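CigR Protein (Salmonella enterica subsp. enterica serovar Typhimurium, PDB 4EW5) is a putative inner membrane protein of unknown molecular function, represented here by its C-terminal domain, a helix packed beside a small antiparallel beta-sheet. Local coordinates at residues L23-L29 against S61-L66; I53-V58 against W74-G78. All coordinates share one frame; numbering follows the deposited sequence.

Contact 1: L23-L29 against S61-L66; sequences LAVNLGL and SMLGQL
The side chain of selenomethionine M62 is the bump here, and its hollow is made by L23, L27 and L29 around the end of helix 11-26. M62 stretches out fully, its CG turned opposite the backbone N (chi1 180°), and brings CE to 3.9 Å from L23 CB, close to the backbone of A24. Its SE atom passes L29 CD1 at 3.9 Å, the two side chains running in opposite directions, while CD1 of L27 rests 3.8 Å from M62 CB. L27 also sets both its methyls against the S61 hydroxyl oxygen. L23 fills a second hollow: its CD2 sits 3.6 Å from Q65 CB, and its CD1 comes 4.0 Å from L66 CD2. The amide of Q65 leads away, and its CB and CG do the packing. No hydrogen bond joins the two segments; the fit is mostly of apolar side chains, with S61 OG at its rim. On the sheet side, L81 of strand 80-85 touches both M62 and L66. Helix 11-26 ends in a Schellman motif, with G28 at positive phi, and the chain turns back to set L29 against M62: a C-terminal helix cap packed against the short helix 60-63 and the beta turn L63-L66.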
loop_
_atom_site.group_PDB
_atom_site.type_symbol
_atom_site.label_atom_id
_atom_site.label_comp_id
_atom_site.label_asym_id
_atom_site.label_seq_id
_atom_site.Cartn_x
_atom_site.Cartn_y
_atom_site.Cartn_z
ATOM N N LEU A 23 -11.623 -3.647 0.806
ATOM C CA LEU A 23 -12.689 -2.677 0.791
ATOM C C LEU A 23 -13.742 -3.070 -0.243
ATOM O O LEU A 23 -14.968 -3.099 0.028
ATOM C CB LEU A 23 -12.098 -1.296 0.463
ATOM C CG LEU A 23 -11.337 -0.601 1.585
ATOM C CD1 LEU A 23 -10.413 0.510 1.069
ATOM C CD2 LEU A 23 -12.349 -0.053 2.612
ATOM N N ALA A 24 -13.320 -3.255 -1.501
ATOM C CA ALA A 24 -14.330 -3.628 -2.531
ATOM C C ALA A 24 -15.200 -4.819 -2.138
ATOM O O ALA A 24 -16.446 -4.734 -2.213
ATOM C CB ALA A 24 -13.617 -3.897 -3.912
ATOM N N VAL A 25 -14.576 -5.931 -1.708
ATOM C CA VAL A 25 -15.292 -7.148 -1.454
ATOM C C VAL A 25 -16.248 -6.960 -0.266
ATOM O O VAL A 25 -17.394 -7.322 -0.331
ATOM C CB VAL A 25 -14.358 -8.355 -1.181
ATOM C CG1 VAL A 25 -15.143 -9.563 -0.592
ATOM C CG2 VAL A 25 -13.552 -8.701 -2.458
ATOM N N ASN A 26 -15.746 -6.393 0.818
ATOM C CA ASN A 26 -16.585 -6.198 2.028
ATOM C C ASN A 26 -17.659 -5.158 1.933
ATOM O O ASN A 26 -18.656 -5.230 2.679
ATOM C CB ASN A 26 -15.720 -6.091 3.264
ATOM C CG ASN A 26 -14.929 -7.392 3.510
ATOM O OD1 ASN A 26 -13.658 -7.408 3.486
ATOM N ND2 ASN A 26 -15.675 -8.524 3.659
ATOM N N LEU A 27 -17.569 -4.288 0.920
ATOM C CA LEU A 27 -18.633 -3.343 0.571
ATOM C C LEU A 27 -19.513 -3.785 -0.596
ATOM O O LEU A 27 -20.405 -3.068 -1.016
ATOM C CB LEU A 27 -18.032 -1.942 0.293
ATOM C CG LEU A 27 -17.270 -1.357 1.491
ATOM C CD1 LEU A 27 -16.352 -0.142 1.180
ATOM C CD2 LEU A 27 -18.314 -0.994 2.569
ATOM N N GLY A 28 -19.292 -4.986 -1.130
ATOM C CA GLY A 28 -20.141 -5.484 -2.215
ATOM C C GLY A 28 -19.868 -4.904 -3.600
ATOM O O GLY A 28 -20.690 -5.021 -4.504
ATOM N N LEU A 29 -18.708 -4.341 -3.805
ATOM C CA LEU A 29 -18.354 -3.699 -5.070
ATOM C C LEU A 29 -17.517 -4.666 -5.918
ATOM O O LEU A 29 -16.334 -4.456 -6.151
ATOM C CB LEU A 29 -17.579 -2.419 -4.729
ATOM C CG LEU A 29 -18.300 -1.449 -3.756
ATOM C CD1 LEU A 29 -17.462 -0.225 -3.381
ATOM C CD2 LEU A 29 -19.584 -1.082 -4.448
ATOM N N SER A 61 -18.269 5.430 1.677
ATOM C CA SER A 61 -17.763 4.441 2.621
ATOM C C SER A 61 -16.351 4.017 2.232
ATOM O O SER A 61 -15.489 3.832 3.111
ATOM C CB SER A 61 -18.606 3.144 2.649
ATOM O OG SER A 61 -18.742 2.658 1.298
HETATM N N MSE A 62 -16.083 3.826 0.952
HETATM C CA MSE A 62 -14.743 3.448 0.534
HETATM C C MSE A 62 -13.769 4.618 0.465
HETATM O O MSE A 62 -12.581 4.457 0.792
HETATM C CB MSE A 62 -14.802 2.695 -0.799
HETATM C CG MSE A 62 -13.491 2.276 -1.311
HETATM SE SE MSE A 62 -13.826 0.805 -2.639
HETATM C CE MSE A 62 -12.013 0.418 -3.024
ATOM N N LEU A 63 -14.213 5.778 0.029
ATOM C CA LEU A 63 -13.371 6.942 -0.037
ATOM C C LEU A 63 -12.838 7.388 1.316
ATOM O O LEU A 63 -11.764 7.949 1.375
ATOM C CB LEU A 63 -14.101 8.114 -0.672
ATOM C CG LEU A 63 -14.268 8.078 -2.173
ATOM C CD1 LEU A 63 -14.911 9.379 -2.668
ATOM C CD2 LEU A 63 -12.937 7.894 -2.879
ATOM N N GLY A 64 -13.589 7.123 2.371
ATOM C CA GLY A 64 -13.113 7.309 3.716
ATOM C C GLY A 64 -11.876 6.534 4.115
ATOM O O GLY A 64 -11.226 6.913 5.118
ATOM N N GLN A 65 -11.551 5.448 3.362
ATOM C CA GLN A 65 -10.491 4.511 3.685
ATOM C C GLN A 65 -9.355 4.483 2.698
ATOM O O GLN A 65 -8.502 3.604 2.777
ATOM C CB GLN A 65 -11.092 3.067 3.789
ATOM C CG GLN A 65 -12.399 3.069 4.541
ATOM C CD GLN A 65 -12.127 3.220 5.985
ATOM O OE1 GLN A 65 -11.188 2.591 6.496
ATOM N NE2 GLN A 65 -12.908 4.062 6.668
ATOM N N LEU A 66 -9.398 5.368 1.719
ATOM C CA LEU A 66 -8.366 5.599 0.781
ATOM C C LEU A 66 -7.800 7.021 0.986
ATOM O O LEU A 66 -8.473 7.900 1.431
ATOM C CB LEU A 66 -8.944 5.566 -0.651
ATOM C CG LEU A 66 -9.522 4.224 -1.092
ATOM C CD1 LEU A 66 -10.210 4.390 -2.422
ATOM C CD2 LEU A 66 -8.405 3.187 -1.159
#

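Contact 2: I53-V58 against W74-G78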
loop_
_atom_site.group_PDB
_atom_site.type_symbol
_atom_site.label_atom_id
_atom_site.label_comp_id
_atom_site.label_asym_id
_atom_site.label_seq_id
_atom_site.Cartn_x
_atom_site.Cartn_y
_atom_site.Cartn_z
ATOM N N ILE A 53 -14.313 6.562 -22.088
ATOM C CA ILE A 53 -14.175 5.501 -21.076
ATOM C C ILE A 53 -14.798 6.083 -19.801
ATOM O O ILE A 53 -14.369 7.104 -19.302
ATOM C CB ILE A 53 -12.700 5.108 -20.829
ATOM C CG1 ILE A 53 -12.126 4.406 -22.041
ATOM C CG2 ILE A 53 -12.471 4.219 -19.568
ATOM C CD1 ILE A 53 -12.860 3.147 -22.500
ATOM N N ALA A 54 -15.813 5.409 -19.309
ATOM C CA ALA A 54 -16.486 5.817 -18.079
ATOM C C ALA A 54 -15.573 5.796 -16.831
ATOM O O ALA A 54 -14.746 4.903 -16.660
ATOM C CB ALA A 54 -17.708 4.926 -17.895
ATOM N N LYS A 55 -15.732 6.780 -15.949
ATOM C CA LYS A 55 -15.101 6.732 -14.641
ATOM C C LYS A 55 -16.212 6.827 -13.621
ATOM O O LYS A 55 -16.859 7.840 -13.539
ATOM C CB LYS A 55 -14.131 7.861 -14.414
ATOM C CG LYS A 55 -14.580 9.227 -14.834
ATOM C CD LYS A 55 -13.436 10.225 -14.711
ATOM C CE LYS A 55 -13.862 11.615 -15.108
ATOM N NZ LYS A 55 -13.801 11.739 -16.581
ATOM N N LYS A 56 -16.418 5.769 -12.850
ATOM C CA LYS A 56 -17.588 5.701 -11.977
ATOM C C LYS A 56 -17.268 6.063 -10.567
ATOM O O LYS A 56 -16.143 5.970 -10.134
ATOM C CB LYS A 56 -18.246 4.310 -12.083
ATOM C CG LYS A 56 -18.603 3.951 -13.507
ATOM C CD LYS A 56 -19.261 2.593 -13.605
ATOM C CE LYS A 56 -19.490 2.243 -15.077
ATOM N NZ LYS A 56 -20.610 1.263 -15.286
ATOM N N THR A 57 -18.275 6.503 -9.837
ATOM C CA THR A 57 -18.050 7.030 -8.510
ATOM C C THR A 57 -17.788 5.982 -7.509
ATOM O O THR A 57 -18.499 4.975 -7.421
ATOM C CB THR A 57 -19.235 7.893 -8.061
ATOM O OG1 THR A 57 -19.247 9.074 -8.897
ATOM C CG2 THR A 57 -19.129 8.346 -6.611
ATOM N N VAL A 58 -16.803 6.216 -6.673
ATOM C CA VAL A 58 -16.515 5.320 -5.576
ATOM C C VAL A 58 -17.353 5.791 -4.392
ATOM O O VAL A 58 -17.332 6.993 -4.082
ATOM C CB VAL A 58 -14.988 5.415 -5.154
ATOM C CG1 VAL A 58 -14.735 4.668 -3.822
ATOM C CG2 VAL A 58 -14.100 4.836 -6.310
ATOM N N TRP A 74 -10.638 9.282 -6.520
ATOM C CA TRP A 74 -10.579 7.859 -6.826
ATOM C C TRP A 74 -11.837 7.503 -7.651
ATOM O O TRP A 74 -12.949 7.999 -7.336
ATOM C CB TRP A 74 -10.570 7.061 -5.543
ATOM C CG TRP A 74 -9.265 7.122 -4.823
ATOM C CD1 TRP A 74 -8.936 7.863 -3.701
ATOM C CD2 TRP A 74 -8.049 6.428 -5.203
ATOM N NE1 TRP A 74 -7.655 7.653 -3.330
ATOM C CE2 TRP A 74 -7.054 6.777 -4.188
ATOM C CE3 TRP A 74 -7.711 5.526 -6.209
ATOM C CZ2 TRP A 74 -5.787 6.273 -4.213
ATOM C CZ3 TRP A 74 -6.433 5.022 -6.195
ATOM C CH2 TRP A 74 -5.498 5.382 -5.216
ATOM N N LYS A 75 -11.659 6.715 -8.706
ATOM C CA LYS A 75 -12.743 6.306 -9.586
ATOM C C LYS A 75 -12.672 4.817 -9.866
ATOM O O LYS A 75 -11.577 4.209 -9.795
ATOM C CB LYS A 75 -12.671 7.077 -10.894
ATOM C CG LYS A 75 -12.836 8.552 -10.716
ATOM C CD LYS A 75 -14.330 8.871 -10.532
ATOM C CE LYS A 75 -14.585 10.274 -10.045
ATOM N NZ LYS A 75 -15.967 10.379 -9.564
ATOM N N ILE A 76 -13.808 4.247 -10.258
ATOM C CA ILE A 76 -13.850 2.900 -10.793
ATOM C C ILE A 76 -13.785 3.024 -12.335
ATOM O O ILE A 76 -14.660 3.625 -12.961
ATOM C CB ILE A 76 -15.139 2.201 -10.415
ATOM C CG1 ILE A 76 -15.411 2.291 -8.855
ATOM C CG2 ILE A 76 -15.139 0.716 -10.857
ATOM C CD1 ILE A 76 -16.736 1.597 -8.459
ATOM N N VAL A 77 -12.792 2.378 -12.917
ATOM C CA VAL A 77 -12.537 2.396 -14.371
ATOM C C VAL A 77 -12.413 0.949 -14.786
ATOM O O VAL A 77 -11.490 0.274 -14.348
ATOM C CB VAL A 77 -11.242 3.156 -14.661
ATOM C CG1 VAL A 77 -10.916 3.122 -16.157
ATOM C CG2 VAL A 77 -11.403 4.573 -14.193
ATOM N N GLY A 78 -13.440 0.413 -15.467
ATOM C CA GLY A 78 -13.475 -1.002 -15.793
ATOM C C GLY A 78 -13.636 -1.696 -14.456
ATOM O O GLY A 78 -14.561 -1.359 -13.662
HETATM O O HOH W 1 -15.092 2.284 -16.825
HETATM O O HOH W 2 -17.852 9.656 -11.415
HETATM O O HOH W 3 -15.523 8.778 -7.001
#
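K56 and I76 form an antiparallel hydrogen-bonded pair that ties the short, weakly bonded strand 56-57 to strand 72-77, with K56 N to I76 O at 2.8 Å and I76 N to K56 O at 2.9 Å, both nearly straight (177° and 171°). This is the edge pairing of a four-stranded antiparallel sheet, in which K75 is bonded through its backbone to V82 on the next strand. The K56 and I76 side chains leave the same face, with K56 CB 4.1 Å from I76 CB; K56 then leads away while I76 stays buried against Y32 and F99. CG2 of V58 fits between I76 CG1, at 3.8 Å, and the backbone carbonyl of W74. At the other end I53 crosses V77 at about a right angle, methyl to methyl. The indole of W74 turns away toward L81 and L83, its NE1 bonded to P67 O. K75 bends at chi2 (-79°), which lays its aliphatic chain over the K56 carbonyl and beside K55 CB and brings the amine up beside T57. Beyond the regular pair, water takes over the bridging: one joins A54 O to G78 N, and another connects V58 N with W74 O. K75 NZ donates to this second water and also, at 2.7 Å, to a third that gives a hydrogen bond to K55 O and is shared with T57 OG1.

In the fold
Contacts 1 and 2 lie 14 Å apart between centres and alternate along the chain, as helix 11-26, strand 56-57, helix 60-63 and strand 72-77 follow one another. Both are partly buried, with contact 2 nearer the centre of the chain. Contact 1 joins the end of helix 11-26 to helix 60-63 and the turn after it, mainly through apolar side chains and without a hydrogen bond, whereas contact 2 combines two backbone hydrogen bonds with bridging waters and apolar packing of V58 and I53. They meet where segment 61-66 covers the sheet: L63 CD2 lies 3.7 Å from W74 CB, and L63 also touches V58. Each approaches the second subunit, Q65 packing on its Q22 and W74 on its V11.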